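Local coordinates for protein ubiquitin-conjugating enzyme E2-21 kDa (Pichia angusta, PDB 5NL8) that acts as an E2 enzyme that transfers ubiquitin to other proteins and is probably required for peroxisome biogenesis, at residues A[82-93]-A[106-117]; A[48-58]-A[139-147]. One frame throughout, in Å; residues are numbered along the deposited sequence.

In the fold
Followed from the N terminus, the chain meets interaction 2 first: strand 45-51 and the turn after it supply 48-58, which waits 80 residues for its partner, helix 135-147. Within that long loop lies interaction 1, where the end of strand 79-82 and the start of helix 87-94 meet 106-117 across a gap of just 12 residues. The small loop thus closes wholly inside the large one, and the two do not cross. They also touch: H110 NE2 hydrogen-bonds to L145 O, and M108 SD packs on F58. Together the contacts tie the four-stranded antiparallel sheet, the helix packed on it and the segment leading to the predicted active-site cysteine, C121, into one UBC core.

Interaction 1: A[82-93]-A[106-117]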
loop_
_atom_site.group_PDB
_atom_site.type_symbol
_atom_site.label_atom_id
_atom_site.label_comp_id
_atom_site.label_asym_id
_atom_site.label_seq_id
_atom_site.Cartn_x
_atom_site.Cartn_y
_atom_site.Cartn_z
ATOM N N PHE A 82 -4.729 -3.010 -1.483
ATOM C CA PHE A 82 -4.900 -2.434 -0.154
ATOM C C PHE A 82 -5.878 -3.266 0.670
ATOM O O PHE A 82 -6.851 -3.806 0.139
ATOM C CB PHE A 82 -5.400 -0.988 -0.243
ATOM C CG PHE A 82 -4.338 -0.004 -0.631
ATOM C CD1 PHE A 82 -4.055 0.243 -1.965
ATOM C CD2 PHE A 82 -3.619 0.673 0.339
ATOM C CE1 PHE A 82 -3.071 1.149 -2.324
ATOM C CE2 PHE A 82 -2.631 1.577 -0.012
ATOM C CZ PHE A 82 -2.358 1.816 -1.346
ATOM N N VAL A 83 -5.615 -3.366 1.968
ATOM C CA VAL A 83 -6.532 -4.036 2.884
ATOM C C VAL A 83 -7.677 -3.094 3.256
ATOM O O VAL A 83 -7.481 -2.113 3.972
ATOM C CB VAL A 83 -5.818 -4.506 4.163
ATOM C CG1 VAL A 83 -6.821 -5.100 5.144
ATOM C CG2 VAL A 83 -4.724 -5.516 3.824
ATOM N N VAL A 84 -8.865 -3.406 2.753
ATOM C CA VAL A 84 -10.055 -2.588 2.961
ATOM C C VAL A 84 -11.131 -3.383 3.706
ATOM O O VAL A 84 -11.492 -4.482 3.291
ATOM C CB VAL A 84 -10.624 -2.085 1.615
ATOM C CG1 VAL A 84 -11.938 -1.350 1.822
ATOM C CG2 VAL A 84 -9.603 -1.190 0.906
ATOM N N PHE A 85 -11.631 -2.833 4.809
ATOM C CA PHE A 85 -12.680 -3.490 5.589
ATOM C C PHE A 85 -14.022 -2.782 5.415
ATOM O O PHE A 85 -14.074 -1.629 4.996
ATOM C CB PHE A 85 -12.317 -3.526 7.078
ATOM C CG PHE A 85 -11.138 -4.406 7.404
ATOM C CD1 PHE A 85 -10.813 -5.485 6.600
ATOM C CD2 PHE A 85 -10.359 -4.148 8.523
ATOM C CE1 PHE A 85 -9.724 -6.293 6.905
ATOM C CE2 PHE A 85 -9.272 -4.950 8.836
ATOM C CZ PHE A 85 -8.953 -6.023 8.025
ATOM N N GLY A 86 -15.106 -3.478 5.743
ATOM C CA GLY A 86 -16.420 -2.864 5.764
ATOM C C GLY A 86 -16.569 -1.967 6.978
ATOM O O GLY A 86 -15.908 -2.178 7.996
ATOM N N GLU A 87 -17.437 -0.967 6.864
ATOM C CA GLU A 87 -17.703 -0.001 7.932
ATOM C C GLU A 87 -18.039 -0.663 9.281
ATOM O O GLU A 87 -17.567 -0.231 10.343
ATOM C CB GLU A 87 -18.848 0.920 7.504
ATOM C CG GLU A 87 -20.014 0.160 6.879
ATOM C CD GLU A 87 -21.199 1.042 6.552
ATOM O OE1 GLU A 87 -20.984 2.160 6.041
ATOM O OE2 GLU A 87 -22.345 0.612 6.809
ATOM N N GLU A 88 -18.854 -1.711 9.224
ATOM C CA GLU A 88 -19.248 -2.464 10.409
ATOM C C GLU A 88 -18.033 -3.058 11.126
ATOM O O GLU A 88 -17.825 -2.834 12.329
ATOM C CB GLU A 88 -20.226 -3.568 10.017
ATOM C CG GLU A 88 -20.580 -4.521 11.131
ATOM C CD GLU A 88 -21.401 -3.864 12.212
ATOM O OE1 GLU A 88 -22.302 -3.071 11.868
ATOM O OE2 GLU A 88 -21.148 -4.136 13.405
ATOM N N LYS A 89 -17.227 -3.801 10.375
ATOM C CA LYS A 89 -16.004 -4.392 10.912
ATOM C C LYS A 89 -15.075 -3.335 11.504
ATOM O O LYS A 89 -14.520 -3.526 12.585
ATOM C CB LYS A 89 -15.271 -5.180 9.824
ATOM C CG LYS A 89 -13.909 -5.714 10.256
ATOM C CD LYS A 89 -13.397 -6.768 9.289
ATOM C CE LYS A 89 -12.099 -7.382 9.787
ATOM N NZ LYS A 89 -11.591 -8.414 8.851
ATOM N N ILE A 90 -14.907 -2.220 10.795
ATOM C CA ILE A 90 -13.996 -1.175 11.245
ATOM C C ILE A 90 -14.460 -0.621 12.578
ATOM O O ILE A 90 -13.666 -0.447 13.507
ATOM C CB ILE A 90 -13.882 -0.028 10.228
ATOM C CG1 ILE A 90 -13.214 -0.521 8.942
ATOM C CG2 ILE A 90 -13.094 1.130 10.823
ATOM C CD1 ILE A 90 -13.080 0.543 7.870
ATOM N N ARG A 91 -15.759 -0.369 12.673
ATOM C CA ARG A 91 -16.317 0.196 13.890
ATOM C C ARG A 91 -16.182 -0.788 15.049
ATOM O O ARG A 91 -15.942 -0.386 16.185
ATOM C CB ARG A 91 -17.774 0.590 13.670
ATOM C CG ARG A 91 -18.484 1.092 14.907
ATOM C CD ARG A 91 -19.945 1.445 14.631
ATOM N NE ARG A 91 -20.883 0.331 14.803
ATOM C CZ ARG A 91 -21.058 -0.678 13.949
ATOM N NH1 ARG A 91 -21.940 -1.628 14.232
ATOM N NH2 ARG A 91 -20.387 -0.735 12.804
ATOM N N GLN A 92 -16.320 -2.079 14.765
ATOM C CA GLN A 92 -16.073 -3.075 15.802
ATOM C C GLN A 92 -14.608 -3.082 16.242
ATOM O O GLN A 92 -14.313 -3.252 17.426
ATOM C CB GLN A 92 -16.481 -4.464 15.327
ATOM C CG GLN A 92 -17.962 -4.584 15.046
ATOM C CD GLN A 92 -18.357 -5.983 14.647
ATOM O OE1 GLN A 92 -19.061 -6.183 13.659
ATOM N NE2 GLN A 92 -17.909 -6.966 15.420
ATOM N N LEU A 93 -13.697 -2.887 15.294
ATOM C CA LEU A 93 -12.269 -2.831 15.609
ATOM C C LEU A 93 -11.931 -1.610 16.457
ATOM O O LEU A 93 -11.039 -1.658 17.300
ATOM C CB LEU A 93 -11.424 -2.815 14.332
ATOM C CG LEU A 93 -11.348 -4.101 13.506
ATOM C CD1 LEU A 93 -10.479 -3.900 12.272
ATOM C CD2 LEU A 93 -10.819 -5.248 14.353
ATOM N N TYR A 106 -8.308 1.872 7.212
ATOM C CA TYR A 106 -8.795 0.713 6.468
ATOM C C TYR A 106 -9.752 1.065 5.331
ATOM O O TYR A 106 -10.595 0.252 4.951
ATOM C CB TYR A 106 -9.467 -0.276 7.420
ATOM C CG TYR A 106 -8.488 -0.982 8.322
ATOM C CD1 TYR A 106 -7.650 -1.969 7.824
ATOM C CD2 TYR A 106 -8.394 -0.658 9.669
ATOM C CE1 TYR A 106 -6.750 -2.618 8.639
ATOM C CE2 TYR A 106 -7.492 -1.303 10.494
ATOM C CZ TYR A 106 -6.675 -2.283 9.972
ATOM O OH TYR A 106 -5.775 -2.935 10.779
ATOM N N LYS A 107 -9.619 2.275 4.800
ATOM C CA LYS A 107 -10.280 2.667 3.559
ATOM C C LYS A 107 -9.258 3.409 2.700
ATOM O O LYS A 107 -8.514 4.241 3.213
ATOM C CB LYS A 107 -11.502 3.550 3.829
ATOM C CG LYS A 107 -12.658 2.865 4.554
ATOM C CD LYS A 107 -13.451 1.946 3.631
ATOM C CE LYS A 107 -14.726 1.459 4.311
ATOM N NZ LYS A 107 -15.485 0.484 3.471
ATOM N N MET A 108 -9.203 3.104 1.405
ATOM C CA MET A 108 -8.253 3.778 0.519
ATOM C C MET A 108 -8.954 4.441 -0.666
ATOM O O MET A 108 -9.240 3.792 -1.673
ATOM C CB MET A 108 -7.185 2.793 0.022
ATOM C CG MET A 108 -6.290 3.327 -1.107
ATOM S SD MET A 108 -5.616 4.981 -0.830
ATOM C CE MET A 108 -4.406 4.625 0.435
ATOM N N PRO A 109 -9.242 5.745 -0.541
ATOM C CA PRO A 109 -9.806 6.534 -1.640
ATOM C C PRO A 109 -8.712 7.079 -2.553
ATOM O O PRO A 109 -7.952 7.973 -2.171
ATOM C CB PRO A 109 -10.544 7.660 -0.915
ATOM C CG PRO A 109 -9.775 7.850 0.339
ATOM C CD PRO A 109 -9.178 6.516 0.714
ATOM N N HIS A 110 -8.639 6.535 -3.760
ATOM C CA HIS A 110 -7.566 6.870 -4.681
ATOM C C HIS A 110 -8.002 6.542 -6.101
ATOM O O HIS A 110 -8.663 5.529 -6.327
ATOM C CB HIS A 110 -6.288 6.105 -4.312
ATOM C CG HIS A 110 -5.087 6.497 -5.112
ATOM N ND1 HIS A 110 -4.881 6.068 -6.408
ATOM C CD2 HIS A 110 -4.017 7.268 -4.799
ATOM C CE1 HIS A 110 -3.741 6.564 -6.857
ATOM N NE2 HIS A 110 -3.197 7.292 -5.901
ATOM N N PRO A 111 -7.653 7.412 -7.058
ATOM C CA PRO A 111 -7.999 7.244 -8.472
ATOM C C PRO A 111 -7.672 5.863 -9.051
ATOM O O PRO A 111 -8.424 5.383 -9.902
ATOM C CB PRO A 111 -7.164 8.327 -9.154
ATOM C CG PRO A 111 -7.109 9.420 -8.138
ATOM C CD PRO A 111 -7.024 8.721 -6.800
ATOM N N ASN A 112 -6.594 5.230 -8.594
ATOM C CA ASN A 112 -6.171 3.950 -9.162
ATOM C C ASN A 112 -6.451 2.746 -8.254
ATOM O O ASN A 112 -5.822 1.697 -8.392
ATOM C CB ASN A 112 -4.676 3.993 -9.497
ATOM C CG ASN A 112 -4.316 5.138 -10.428
ATOM O OD1 ASN A 112 -3.675 6.107 -10.018
ATOM N ND2 ASN A 112 -4.713 5.026 -11.689
ATOM N N VAL A 113 -7.393 2.900 -7.330
ATOM C CA VAL A 113 -7.730 1.832 -6.391
ATOM C C VAL A 113 -9.236 1.565 -6.330
ATOM O O VAL A 113 -10.034 2.494 -6.205
ATOM C CB VAL A 113 -7.223 2.162 -4.961
ATOM C CG1 VAL A 113 -7.689 1.111 -3.960
ATOM C CG2 VAL A 113 -5.706 2.280 -4.940
ATOM N N ASN A 114 -9.613 0.292 -6.425
ATOM C CA ASN A 114 -10.995 -0.135 -6.218
ATOM C C ASN A 114 -11.404 0.083 -4.763
ATOM O O ASN A 114 -10.873 -0.563 -3.862
ATOM C CB ASN A 114 -11.161 -1.608 -6.613
ATOM C CG ASN A 114 -12.617 -2.066 -6.620
ATOM O OD1 ASN A 114 -13.359 -1.852 -5.663
ATOM N ND2 ASN A 114 -13.025 -2.708 -7.708
ATOM N N PHE A 115 -12.350 0.992 -4.540
ATOM C CA PHE A 115 -12.710 1.393 -3.182
ATOM C C PHE A 115 -13.293 0.246 -2.355
ATOM O O PHE A 115 -13.175 0.237 -1.130
ATOM C CB PHE A 115 -13.700 2.561 -3.217
ATOM C CG PHE A 115 -14.017 3.131 -1.861
ATOM C CD1 PHE A 115 -13.208 4.105 -1.296
ATOM C CD2 PHE A 115 -15.120 2.689 -1.152
ATOM C CE1 PHE A 115 -13.498 4.631 -0.047
ATOM C CE2 PHE A 115 -15.416 3.209 0.096
ATOM C CZ PHE A 115 -14.605 4.182 0.649
ATOM N N LYS A 116 -13.917 -0.723 -3.018
ATOM C CA LYS A 116 -14.554 -1.821 -2.294
ATOM C C LYS A 116 -13.578 -2.963 -1.982
ATOM O O LYS A 116 -13.537 -3.451 -0.848
ATOM C CB LYS A 116 -15.751 -2.358 -3.080
ATOM C CG LYS A 116 -16.236 -3.717 -2.601
ATOM C CD LYS A 116 -17.461 -4.193 -3.368
ATOM C CE LYS A 116 -17.179 -5.486 -4.118
ATOM N NZ LYS A 116 -18.208 -6.527 -3.848
ATOM N N THR A 117 -12.789 -3.371 -2.978
ATOM C CA THR A 117 -11.915 -4.539 -2.850
ATOM C C THR A 117 -10.483 -4.169 -2.477
ATOM O O THR A 117 -9.748 -4.988 -1.921
ATOM C CB THR A 117 -11.869 -5.350 -4.158
ATOM O OG1 THR A 117 -11.186 -4.594 -5.167
ATOM C CG2 THR A 117 -13.281 -5.689 -4.638
HETATM O O HOH W 1 -8.877 -5.573 0.726
HETATM O O HOH W 2 -11.947 -5.334 0.500
#
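K107 NZ donates to F85 O at 3.0 Å, arriving only 15° from the carbonyl plane. The lysine leaves its backbone away from 82-93, but a bend at its second torsion (chi2 -76°) swings the amine back. This bond joins the loop between strand 79-82 and helix 87-94 of the UBC fold to the segment bearing its HPN signature, H110-P111-N112. A second one runs the other way, F85 N to Y106 O, nearly straight at 158° and in the carbonyl plane. The same two residues stack: the side chains run alongside each other, pointing the same way, and their rings form an offset stack with centroids 4.6 Å apart, F85 CE2 coming over one face of Y106 near its rim. I90 CD1 packs against Y106 CB at 3.7 Å. Two waters extend the join, one binding V84 N and lying beside F82 O and T117 O, the other beside V84 O and K116 O. Nearer the active site, F82 CE1 is met by V113 CG2 at 3.9 Å. M108 CG, anti to the backbone N, lies over the centre of the F82 ring, 3.8 Å from the centroid, and two further bends bring M108 CE to 3.6 Å from F82 CE2.

Interaction 2: A[48-58]-A[139-147]; sequences AVIRGPDQSPF and LVAIVVLLA
I50 turns its CG1 branch into the crowded position between backbone N and carbonyl carbon (chi1 63°), which carries CD1 on to I142 CG2 at 3.8 Å. V143 keeps CG1 trans to its own N and CG2 beside it, and this places V143 CG2 4.0 Å from I50 CB, the two side chains sliding past each other in opposite directions. Two residues earlier on the strand, A48 CB rests on L139 CD2. This is the packing of a helix on the antiparallel sheet of the UBC fold: the axes of strand 48-51 and helix 139-147 come within 9.2 Å, at 38°, joined by apolar groups with no hydrogen bond between them. Beyond the strand, P53 fits its ring against V143, L146 and A147 of the helix segment, CG 3.5 Å from V143 O, CD 3.8 Å from L146 CB, and CG also near A147 CB. With an alanine in place of P53, CG and CD are gone, which would probably open a gap beside L146 and A147 and let the backbone turn more freely. P53 also opens a type II turn, pinned by S56 OG donating to P53 O at 2.6 Å. The chain then brings F58 across L146 at about a right angle: F58 CE2 lies 3.3 Å from L146 O, and L146 CD2 stands over the centre of the ring, 4° off its normal.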
loop_
_atom_site.group_PDB
_atom_site.type_symbol
_atom_site.label_atom_id
_atom_site.label_comp_id
_atom_site.label_asym_id
_atom_site.label_seq_id
_atom_site.Cartn_x
_atom_site.Cartn_y
_atom_site.Cartn_z
ATOM N N ALA A 48 2.190 -6.227 4.096
ATOM C CA ALA A 48 3.081 -5.081 4.264
ATOM C C ALA A 48 2.374 -3.905 4.922
ATOM O O ALA A 48 1.146 -3.846 4.958
ATOM C CB ALA A 48 3.664 -4.655 2.921
ATOM N N VAL A 49 3.162 -2.978 5.455
ATOM C CA VAL A 49 2.630 -1.739 6.012
ATOM C C VAL A 49 3.422 -0.560 5.463
ATOM O O VAL A 49 4.655 -0.541 5.570
ATOM C CB VAL A 49 2.688 -1.722 7.556
ATOM C CG1 VAL A 49 2.250 -0.365 8.090
ATOM C CG2 VAL A 49 1.825 -2.833 8.143
ATOM N N ILE A 50 2.717 0.407 4.870
ATOM C CA ILE A 50 3.365 1.594 4.302
ATOM C C ILE A 50 2.800 2.907 4.843
ATOM O O ILE A 50 1.640 2.979 5.253
ATOM C CB ILE A 50 3.255 1.634 2.755
ATOM C CG1 ILE A 50 1.792 1.724 2.310
ATOM C CG2 ILE A 50 3.948 0.437 2.133
ATOM C CD1 ILE A 50 1.610 1.952 0.817
ATOM N N ARG A 51 3.636 3.943 4.831
ATOM C CA ARG A 51 3.244 5.276 5.275
ATOM C C ARG A 51 2.993 6.192 4.080
ATOM O O ARG A 51 3.729 6.153 3.095
ATOM C CB ARG A 51 4.323 5.876 6.188
ATOM C CG ARG A 51 4.070 7.319 6.614
ATOM C CD ARG A 51 5.165 7.845 7.553
ATOM N NE ARG A 51 5.141 7.199 8.865
ATOM C CZ ARG A 51 6.062 6.343 9.303
ATOM N NH1 ARG A 51 7.095 6.025 8.537
ATOM N NH2 ARG A 51 5.953 5.809 10.513
ATOM N N GLY A 52 1.945 7.005 4.166
ATOM C CA GLY A 52 1.663 7.994 3.139
ATOM C C GLY A 52 2.800 8.989 2.998
ATOM O O GLY A 52 3.296 9.517 3.994
ATOM N N PRO A 53 3.218 9.250 1.754
ATOM C CA PRO A 53 4.387 10.086 1.459
ATOM C C PRO A 53 4.197 11.546 1.853
ATOM O O PRO A 53 3.072 12.047 1.880
ATOM C CB PRO A 53 4.539 9.951 -0.058
ATOM C CG PRO A 53 3.171 9.626 -0.542
ATOM C CD PRO A 53 2.555 8.776 0.527
ATOM N N ASP A 54 5.306 12.215 2.144
ATOM C CA ASP A 54 5.276 13.595 2.603
ATOM C C ASP A 54 4.698 14.542 1.564
ATOM O O ASP A 54 4.902 14.361 0.362
ATOM C CB ASP A 54 6.681 14.053 2.991
ATOM C CG ASP A 54 7.140 13.462 4.304
ATOM O OD1 ASP A 54 6.345 13.477 5.267
ATOM O OD2 ASP A 54 8.289 12.980 4.374
ATOM N N GLN A 55 3.965 15.539 2.056
ATOM C CA GLN A 55 3.409 16.625 1.250
ATOM C C GLN A 55 2.305 16.135 0.312
ATOM O O GLN A 55 1.895 16.843 -0.606
ATOM C CB GLN A 55 4.519 17.335 0.464
ATOM C CG GLN A 55 5.531 18.027 1.372
ATOM C CD GLN A 55 6.573 18.831 0.616
ATOM O OE1 GLN A 55 7.342 18.294 -0.181
ATOM N NE2 GLN A 55 6.599 20.133 0.866
ATOM N N SER A 56 1.817 14.925 0.562
ATOM C CA SER A 56 0.630 14.420 -0.114
ATOM C C SER A 56 -0.522 14.428 0.887
ATOM O O SER A 56 -0.293 14.501 2.093
ATOM C CB SER A 56 0.870 13.013 -0.669
ATOM O OG SER A 56 0.958 12.057 0.374
ATOM N N PRO A 57 -1.770 14.369 0.401
ATOM C CA PRO A 57 -2.878 14.302 1.362
ATOM C C PRO A 57 -2.872 13.014 2.187
ATOM O O PRO A 57 -3.590 12.925 3.180
ATOM C CB PRO A 57 -4.123 14.379 0.470
ATOM C CG PRO A 57 -3.649 14.021 -0.903
ATOM C CD PRO A 57 -2.247 14.525 -0.983
ATOM N N PHE A 58 -2.058 12.042 1.788
ATOM C CA PHE A 58 -1.982 10.767 2.495
ATOM C C PHE A 58 -0.931 10.774 3.605
ATOM O O PHE A 58 -0.754 9.768 4.290
ATOM C CB PHE A 58 -1.670 9.631 1.514
ATOM C CG PHE A 58 -2.687 9.468 0.418
ATOM C CD1 PHE A 58 -3.805 8.667 0.602
ATOM C CD2 PHE A 58 -2.522 10.107 -0.799
ATOM C CE1 PHE A 58 -4.741 8.514 -0.408
ATOM C CE2 PHE A 58 -3.456 9.958 -1.811
ATOM C CZ PHE A 58 -4.565 9.161 -1.614
ATOM N N LEU A 139 6.984 -1.980 -3.448
ATOM C CA LEU A 139 6.422 -1.206 -2.340
ATOM C C LEU A 139 6.663 0.296 -2.540
ATOM O O LEU A 139 5.729 1.118 -2.459
ATOM C CB LEU A 139 7.012 -1.674 -1.006
ATOM C CG LEU A 139 6.648 -3.105 -0.588
ATOM C CD1 LEU A 139 7.329 -3.510 0.712
ATOM C CD2 LEU A 139 5.137 -3.257 -0.472
ATOM N N VAL A 140 7.916 0.640 -2.826
ATOM C CA VAL A 140 8.298 2.021 -3.104
ATOM C C VAL A 140 7.451 2.601 -4.238
ATOM O O VAL A 140 6.995 3.741 -4.160
ATOM C CB VAL A 140 9.797 2.124 -3.457
ATOM C CG1 VAL A 140 10.134 3.504 -3.998
ATOM C CG2 VAL A 140 10.651 1.799 -2.238
ATOM N N ALA A 141 7.221 1.797 -5.272
ATOM C CA ALA A 141 6.394 2.200 -6.405
ATOM C C ALA A 141 4.971 2.551 -5.977
ATOM O O ALA A 141 4.372 3.490 -6.502
ATOM C CB ALA A 141 6.365 1.103 -7.453
ATOM N N ILE A 142 4.424 1.796 -5.031
ATOM C CA ILE A 142 3.067 2.089 -4.559
ATOM C C ILE A 142 3.016 3.363 -3.709
ATOM O O ILE A 142 2.080 4.179 -3.833
ATOM C CB ILE A 142 2.493 0.908 -3.767
ATOM C CG1 ILE A 142 2.009 -0.163 -4.737
ATOM C CG2 ILE A 142 1.336 1.344 -2.883
ATOM C CD1 ILE A 142 2.379 -1.537 -4.311
ATOM N N VAL A 143 4.025 3.542 -2.857
ATOM C CA VAL A 143 4.136 4.783 -2.092
ATOM C C VAL A 143 4.224 5.984 -3.044
ATOM O O VAL A 143 3.618 7.028 -2.804
ATOM C CB VAL A 143 5.357 4.769 -1.148
ATOM C CG1 VAL A 143 5.510 6.113 -0.452
ATOM C CG2 VAL A 143 5.224 3.653 -0.127
ATOM N N VAL A 144 4.972 5.820 -4.132
ATOM C CA VAL A 144 5.044 6.834 -5.178
ATOM C C VAL A 144 3.662 7.083 -5.775
ATOM O O VAL A 144 3.249 8.230 -5.956
ATOM C CB VAL A 144 6.015 6.423 -6.305
ATOM C CG1 VAL A 144 5.868 7.354 -7.510
ATOM C CG2 VAL A 144 7.454 6.406 -5.801
ATOM N N LEU A 145 2.952 5.996 -6.072
ATOM C CA LEU A 145 1.617 6.075 -6.659
ATOM C C LEU A 145 0.667 6.901 -5.801
ATOM O O LEU A 145 -0.190 7.617 -6.326
ATOM C CB LEU A 145 1.036 4.675 -6.868
ATOM C CG LEU A 145 -0.379 4.630 -7.449
ATOM C CD1 LEU A 145 -0.405 5.251 -8.843
ATOM C CD2 LEU A 145 -0.908 3.206 -7.480
ATOM N N LEU A 146 0.819 6.807 -4.483
ATOM C CA LEU A 146 0.000 7.623 -3.590
ATOM C C LEU A 146 0.211 9.126 -3.831
ATOM O O LEU A 146 -0.709 9.925 -3.646
ATOM C CB LEU A 146 0.288 7.284 -2.124
ATOM C CG LEU A 146 -0.290 5.962 -1.607
ATOM C CD1 LEU A 146 -0.084 5.813 -0.099
ATOM C CD2 LEU A 146 -1.767 5.842 -1.966
ATOM N N ALA A 147 1.414 9.505 -4.252
ATOM C CA ALA A 147 1.717 10.911 -4.516
ATOM C C ALA A 147 1.524 11.288 -5.986
ATOM O O ALA A 147 1.372 12.461 -6.308
ATOM C CB ALA A 147 3.142 11.236 -4.078
#